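Long-range contact in maquette-3 (Escherichia coli, PDB 6Z0C), which is an artificial, computationally designed four-helix bundle, apparently made to carry a network of buried charged residues within its hydrophobic core: residues I28-I39 against E65-Q76. Residues are numbered along the deposited sequence; the frame is centred on the assembly and turned at random.
Sequences IRELLKIKLQII and EEKQIELLETLQ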
loop_
_atom_site.group_PDB
_atom_site.type_symbol
_atom_site.label_atom_id
_atom_site.label_comp_id
_atom_site.label_asym_id
_atom_site.label_seq_id
_atom_site.Cartn_x
_atom_site.Cartn_y
_atom_site.Cartn_z
ATOM N N ILE A 28 -4.922 -4.723 -3.006
ATOM C CA ILE A 28 -5.452 -4.888 -1.620
ATOM C C ILE A 28 -6.706 -5.771 -1.663
ATOM O O ILE A 28 -6.818 -6.667 -0.805
ATOM C CB ILE A 28 -5.727 -3.536 -0.940
ATOM C CG1 ILE A 28 -4.427 -2.790 -0.630
ATOM C CG2 ILE A 28 -6.559 -3.746 0.314
ATOM C CD1 ILE A 28 -4.622 -1.333 -0.293
ATOM N N ARG A 29 -7.615 -5.533 -2.612
ATOM C CA ARG A 29 -8.856 -6.344 -2.770
ATOM C C ARG A 29 -8.472 -7.810 -3.007
ATOM O O ARG A 29 -9.098 -8.683 -2.389
ATOM C CB ARG A 29 -9.738 -5.802 -3.899
ATOM C CG ARG A 29 -10.608 -4.623 -3.491
ATOM C CD ARG A 29 -11.733 -4.370 -4.478
ATOM N NE ARG A 29 -11.207 -3.884 -5.745
ATOM C CZ ARG A 29 -10.909 -2.615 -6.019
ATOM N NH1 ARG A 29 -10.421 -2.300 -7.207
ATOM N NH2 ARG A 29 -11.100 -1.664 -5.117
ATOM N N GLU A 30 -7.466 -8.067 -3.852
ATOM C CA GLU A 30 -6.992 -9.441 -4.176
ATOM C C GLU A 30 -6.372 -10.072 -2.923
ATOM O O GLU A 30 -6.619 -11.267 -2.685
ATOM C CB GLU A 30 -6.028 -9.414 -5.362
ATOM C CG GLU A 30 -6.735 -9.129 -6.676
ATOM C CD GLU A 30 -5.850 -8.812 -7.870
ATOM O OE1 GLU A 30 -6.398 -8.713 -8.990
ATOM O OE2 GLU A 30 -4.627 -8.651 -7.685
ATOM N N LEU A 31 -5.618 -9.294 -2.143
ATOM C CA LEU A 31 -4.987 -9.757 -0.877
ATOM C C LEU A 31 -6.072 -10.113 0.141
ATOM O O LEU A 31 -5.937 -11.146 0.810
ATOM C CB LEU A 31 -4.067 -8.666 -0.323
ATOM C CG LEU A 31 -2.603 -8.779 -0.731
ATOM C CD1 LEU A 31 -1.823 -7.582 -0.222
ATOM C CD2 LEU A 31 -1.992 -10.075 -0.217
ATOM N N LEU A 32 -7.095 -9.270 0.266
ATOM C CA LEU A 32 -8.238 -9.515 1.183
ATOM C C LEU A 32 -8.919 -10.837 0.811
ATOM O O LEU A 32 -9.194 -11.643 1.729
ATOM C CB LEU A 32 -9.201 -8.328 1.107
ATOM C CG LEU A 32 -8.748 -7.085 1.870
ATOM C CD1 LEU A 32 -9.537 -5.859 1.439
ATOM C CD2 LEU A 32 -8.879 -7.301 3.370
ATOM N N LYS A 33 -9.158 -11.062 -0.483
ATOM C CA LYS A 33 -9.826 -12.291 -0.991
ATOM C C LYS A 33 -9.008 -13.520 -0.577
ATOM O O LYS A 33 -9.582 -14.402 0.088
ATOM C CB LYS A 33 -10.029 -12.221 -2.508
ATOM C CG LYS A 33 -10.825 -13.379 -3.100
ATOM C CD LYS A 33 -10.996 -13.308 -4.606
ATOM C CE LYS A 33 -11.645 -12.023 -5.080
ATOM N NZ LYS A 33 -11.980 -12.079 -6.522
ATOM N N ILE A 34 -7.718 -13.586 -0.928
ATOM C CA ILE A 34 -6.882 -14.785 -0.615
ATOM C C ILE A 34 -6.753 -14.934 0.906
ATOM O O ILE A 34 -6.793 -16.082 1.375
ATOM C CB ILE A 34 -5.499 -14.791 -1.303
ATOM C CG1 ILE A 34 -4.754 -16.087 -0.964
ATOM C CG2 ILE A 34 -4.677 -13.561 -0.949
ATOM C CD1 ILE A 34 -3.569 -16.394 -1.849
ATOM N N LYS A 35 -6.602 -13.836 1.654
ATOM C CA LYS A 35 -6.342 -13.911 3.118
ATOM C C LYS A 35 -7.595 -14.443 3.825
ATOM O O LYS A 35 -7.436 -15.265 4.748
ATOM C CB LYS A 35 -5.820 -12.577 3.661
ATOM C CG LYS A 35 -4.342 -12.336 3.358
ATOM C CD LYS A 35 -3.706 -11.177 4.098
ATOM C CE LYS A 35 -3.709 -11.330 5.606
ATOM N NZ LYS A 35 -2.858 -12.457 6.056
ATOM N N LEU A 36 -8.794 -14.055 3.383
ATOM C CA LEU A 36 -10.058 -14.582 3.963
ATOM C C LEU A 36 -10.201 -16.068 3.604
ATOM O O LEU A 36 -10.636 -16.841 4.477
ATOM C CB LEU A 36 -11.250 -13.750 3.475
ATOM C CG LEU A 36 -12.574 -14.024 4.190
ATOM C CD1 LEU A 36 -12.408 -14.004 5.704
ATOM C CD2 LEU A 36 -13.633 -13.018 3.769
ATOM N N GLN A 37 -9.826 -16.462 2.381
ATOM C CA GLN A 37 -9.816 -17.885 1.945
ATOM C C GLN A 37 -8.879 -18.667 2.875
ATOM O O GLN A 37 -9.262 -19.757 3.321
ATOM C CB GLN A 37 -9.409 -18.005 0.474
ATOM C CG GLN A 37 -10.474 -17.497 -0.488
ATOM C CD GLN A 37 -10.047 -17.506 -1.938
ATOM O OE1 GLN A 37 -8.860 -17.494 -2.265
ATOM N NE2 GLN A 37 -11.028 -17.512 -2.828
ATOM N N ILE A 38 -7.715 -18.099 3.199
ATOM C CA ILE A 38 -6.686 -18.760 4.054
ATOM C C ILE A 38 -7.193 -18.857 5.499
ATOM O O ILE A 38 -6.931 -19.892 6.118
ATOM C CB ILE A 38 -5.321 -18.056 3.918
ATOM C CG1 ILE A 38 -4.652 -18.484 2.610
ATOM C CG2 ILE A 38 -4.436 -18.320 5.128
ATOM C CD1 ILE A 38 -3.468 -17.642 2.207
ATOM N N ILE A 39 -7.915 -17.849 6.008
ATOM C CA ILE A 39 -8.554 -17.909 7.359
ATOM C C ILE A 39 -9.434 -19.167 7.434
ATOM O O ILE A 39 -9.365 -19.883 8.452
ATOM C CB ILE A 39 -9.357 -16.630 7.679
ATOM C CG1 ILE A 39 -8.426 -15.446 7.958
ATOM C CG2 ILE A 39 -10.309 -16.874 8.838
ATOM C CD1 ILE A 39 -9.115 -14.185 8.412
ATOM N N GLU A 65 -4.523 -13.630 12.240
ATOM C CA GLU A 65 -5.069 -13.508 10.861
ATOM C C GLU A 65 -6.208 -12.474 10.828
ATOM O O GLU A 65 -6.245 -11.659 9.880
ATOM C CB GLU A 65 -5.542 -14.877 10.372
ATOM C CG GLU A 65 -5.366 -15.072 8.881
ATOM C CD GLU A 65 -3.939 -15.279 8.415
ATOM O OE1 GLU A 65 -3.227 -16.099 9.029
ATOM O OE2 GLU A 65 -3.551 -14.633 7.425
ATOM N N GLU A 66 -7.105 -12.498 11.816
ATOM C CA GLU A 66 -8.281 -11.586 11.865
ATOM C C GLU A 66 -7.784 -10.137 11.975
ATOM O O GLU A 66 -8.373 -9.258 11.314
ATOM C CB GLU A 66 -9.220 -11.974 13.009
ATOM C CG GLU A 66 -9.986 -13.266 12.757
ATOM C CD GLU A 66 -11.094 -13.196 11.715
ATOM O OE1 GLU A 66 -11.620 -14.270 11.344
ATOM O OE2 GLU A 66 -11.440 -12.079 11.279
ATOM N N LYS A 67 -6.716 -9.908 12.747
ATOM C CA LYS A 67 -6.087 -8.571 12.928
ATOM C C LYS A 67 -5.497 -8.092 11.596
ATOM O O LYS A 67 -5.648 -6.897 11.283
ATOM C CB LYS A 67 -5.012 -8.629 14.016
ATOM C CG LYS A 67 -5.537 -8.929 15.414
ATOM C CD LYS A 67 -4.449 -9.201 16.430
ATOM C CE LYS A 67 -4.958 -9.977 17.626
ATOM N NZ LYS A 67 -3.976 -9.982 18.734
ATOM N N GLN A 68 -4.840 -8.986 10.852
ATOM C CA GLN A 68 -4.179 -8.672 9.555
ATOM C C GLN A 68 -5.234 -8.290 8.513
ATOM O O GLN A 68 -4.965 -7.378 7.711
ATOM C CB GLN A 68 -3.352 -9.858 9.063
ATOM C CG GLN A 68 -2.141 -10.149 9.933
ATOM C CD GLN A 68 -1.373 -11.357 9.460
ATOM O OE1 GLN A 68 -1.897 -12.217 8.753
ATOM N NE2 GLN A 68 -0.110 -11.424 9.845
ATOM N N ILE A 69 -6.385 -8.964 8.512
ATOM C CA ILE A 69 -7.522 -8.613 7.609
ATOM C C ILE A 69 -7.945 -7.172 7.914
ATOM O O ILE A 69 -8.107 -6.398 6.953
ATOM C CB ILE A 69 -8.701 -9.599 7.741
ATOM C CG1 ILE A 69 -8.435 -10.910 6.998
ATOM C CG2 ILE A 69 -9.989 -8.947 7.265
ATOM C CD1 ILE A 69 -8.588 -10.814 5.495
ATOM N N GLU A 70 -8.110 -6.819 9.193
ATOM C CA GLU A 70 -8.599 -5.470 9.585
ATOM C C GLU A 70 -7.574 -4.427 9.132
ATOM O O GLU A 70 -8.001 -3.367 8.659
ATOM C CB GLU A 70 -8.899 -5.361 11.081
ATOM C CG GLU A 70 -9.559 -4.041 11.474
ATOM C CD GLU A 70 -10.605 -3.478 10.516
ATOM O OE1 GLU A 70 -10.378 -2.374 9.967
ATOM O OE2 GLU A 70 -11.660 -4.129 10.334
ATOM N N LEU A 71 -6.275 -4.726 9.230
ATOM C CA LEU A 71 -5.211 -3.786 8.786
ATOM C C LEU A 71 -5.348 -3.511 7.282
ATOM O O LEU A 71 -5.201 -2.343 6.888
ATOM C CB LEU A 71 -3.818 -4.339 9.096
ATOM C CG LEU A 71 -2.688 -3.542 8.444
ATOM C CD1 LEU A 71 -2.656 -2.117 8.974
ATOM C CD2 LEU A 71 -1.350 -4.219 8.645
ATOM N N LEU A 72 -5.586 -4.539 6.463
ATOM C CA LEU A 72 -5.752 -4.375 4.992
ATOM C C LEU A 72 -6.893 -3.392 4.705
ATOM O O LEU A 72 -6.742 -2.580 3.776
ATOM C CB LEU A 72 -6.013 -5.732 4.330
ATOM C CG LEU A 72 -4.786 -6.625 4.148
ATOM C CD1 LEU A 72 -5.176 -7.948 3.513
ATOM C CD2 LEU A 72 -3.717 -5.934 3.314
ATOM N N GLU A 73 -7.985 -3.451 5.473
ATOM C CA GLU A 73 -9.149 -2.540 5.298
ATOM C C GLU A 73 -8.718 -1.111 5.660
ATOM O O GLU A 73 -9.186 -0.180 4.989
ATOM C CB GLU A 73 -10.355 -3.037 6.100
ATOM C CG GLU A 73 -10.926 -4.355 5.582
ATOM C CD GLU A 73 -11.654 -4.296 4.245
ATOM O OE1 GLU A 73 -11.725 -3.202 3.646
ATOM O OE2 GLU A 73 -12.155 -5.352 3.803
ATOM N N THR A 74 -7.836 -0.945 6.655
ATOM C CA THR A 74 -7.188 0.353 7.002
ATOM C C THR A 74 -6.396 0.877 5.798
ATOM O O THR A 74 -6.465 2.092 5.529
ATOM C CB THR A 74 -6.280 0.231 8.233
ATOM O OG1 THR A 74 -7.119 -0.008 9.363
ATOM C CG2 THR A 74 -5.432 1.460 8.477
ATOM N N LEU A 75 -5.654 0.003 5.112
ATOM C CA LEU A 75 -4.829 0.381 3.933
ATOM C C LEU A 75 -5.737 0.872 2.797
ATOM O O LEU A 75 -5.345 1.829 2.112
ATOM C CB LEU A 75 -3.966 -0.810 3.501
ATOM C CG LEU A 75 -2.870 -1.225 4.485
ATOM C CD1 LEU A 75 -2.002 -2.317 3.889
ATOM C CD2 LEU A 75 -2.013 -0.039 4.902
ATOM N N GLN A 76 -6.906 0.254 2.608
ATOM C CA GLN A 76 -7.915 0.684 1.598
ATOM C C GLN A 76 -8.318 2.137 1.865
ATOM O O GLN A 76 -8.369 2.926 0.903
ATOM C CB GLN A 76 -9.150 -0.218 1.637
ATOM C CG GLN A 76 -9.054 -1.406 0.695
ATOM C CD GLN A 76 -9.472 -1.069 -0.716
ATOM O OE1 GLN A 76 -10.310 -0.200 -0.947
ATOM N NE2 GLN A 76 -8.892 -1.766 -1.681
#
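Lys35 reaches across to Glu65 and Gln68 on the neighbouring helix. Its NZ forms a salt bridge with Glu65 OE2 at 2.7 Å, coming in nearly in line with the C-O bond. The same NZ donates to Gln68 OE1 at 2.9 Å, from above the amide carbonyl plane. The chain runs out to CD, then bends at chi3 (62°) and chi4 (66°), which brings the ammonium within bonding distance of both acceptors. Its CD packs on Leu72 CD1 at 3.6 Å, and its CB touches the CD1 of Ile69. Lys35 is thus a knob among Glu65, Gln68, Ile69 and Leu72. Glu136 of helix 105-144 is a further salt-bridge partner of NZ, and Lys162 of helix 152-194 pairs with Glu65 OE2. With an alanine here, Gln68 and Glu136 would probably lose this ammonium as partner, Glu65 would be left to Lys162, and a gap is likely beside Leu72 CD1.

The side chains of Leu32 and Leu72 lie alongside one another, pointing opposite ways. Leu32 CD2 presses on Leu72 CB at 3.4 Å, a tight fit. The Leu32 methyl CD1 is in van der Waals contact with the carboxylate oxygen Glu73 OE2, at 3.6 Å. Ile69 is the answering knob, set among Leu32, Lys35, Leu36 and Ile39.

The segment axes approach to 10.1 Å and run antiparallel at 166°. This reciprocal knobs-into-holes packing of helices 4-48 and 52-99 is characteristic of an antiparallel four-helix bundle, here with an ion-pair network built into its core.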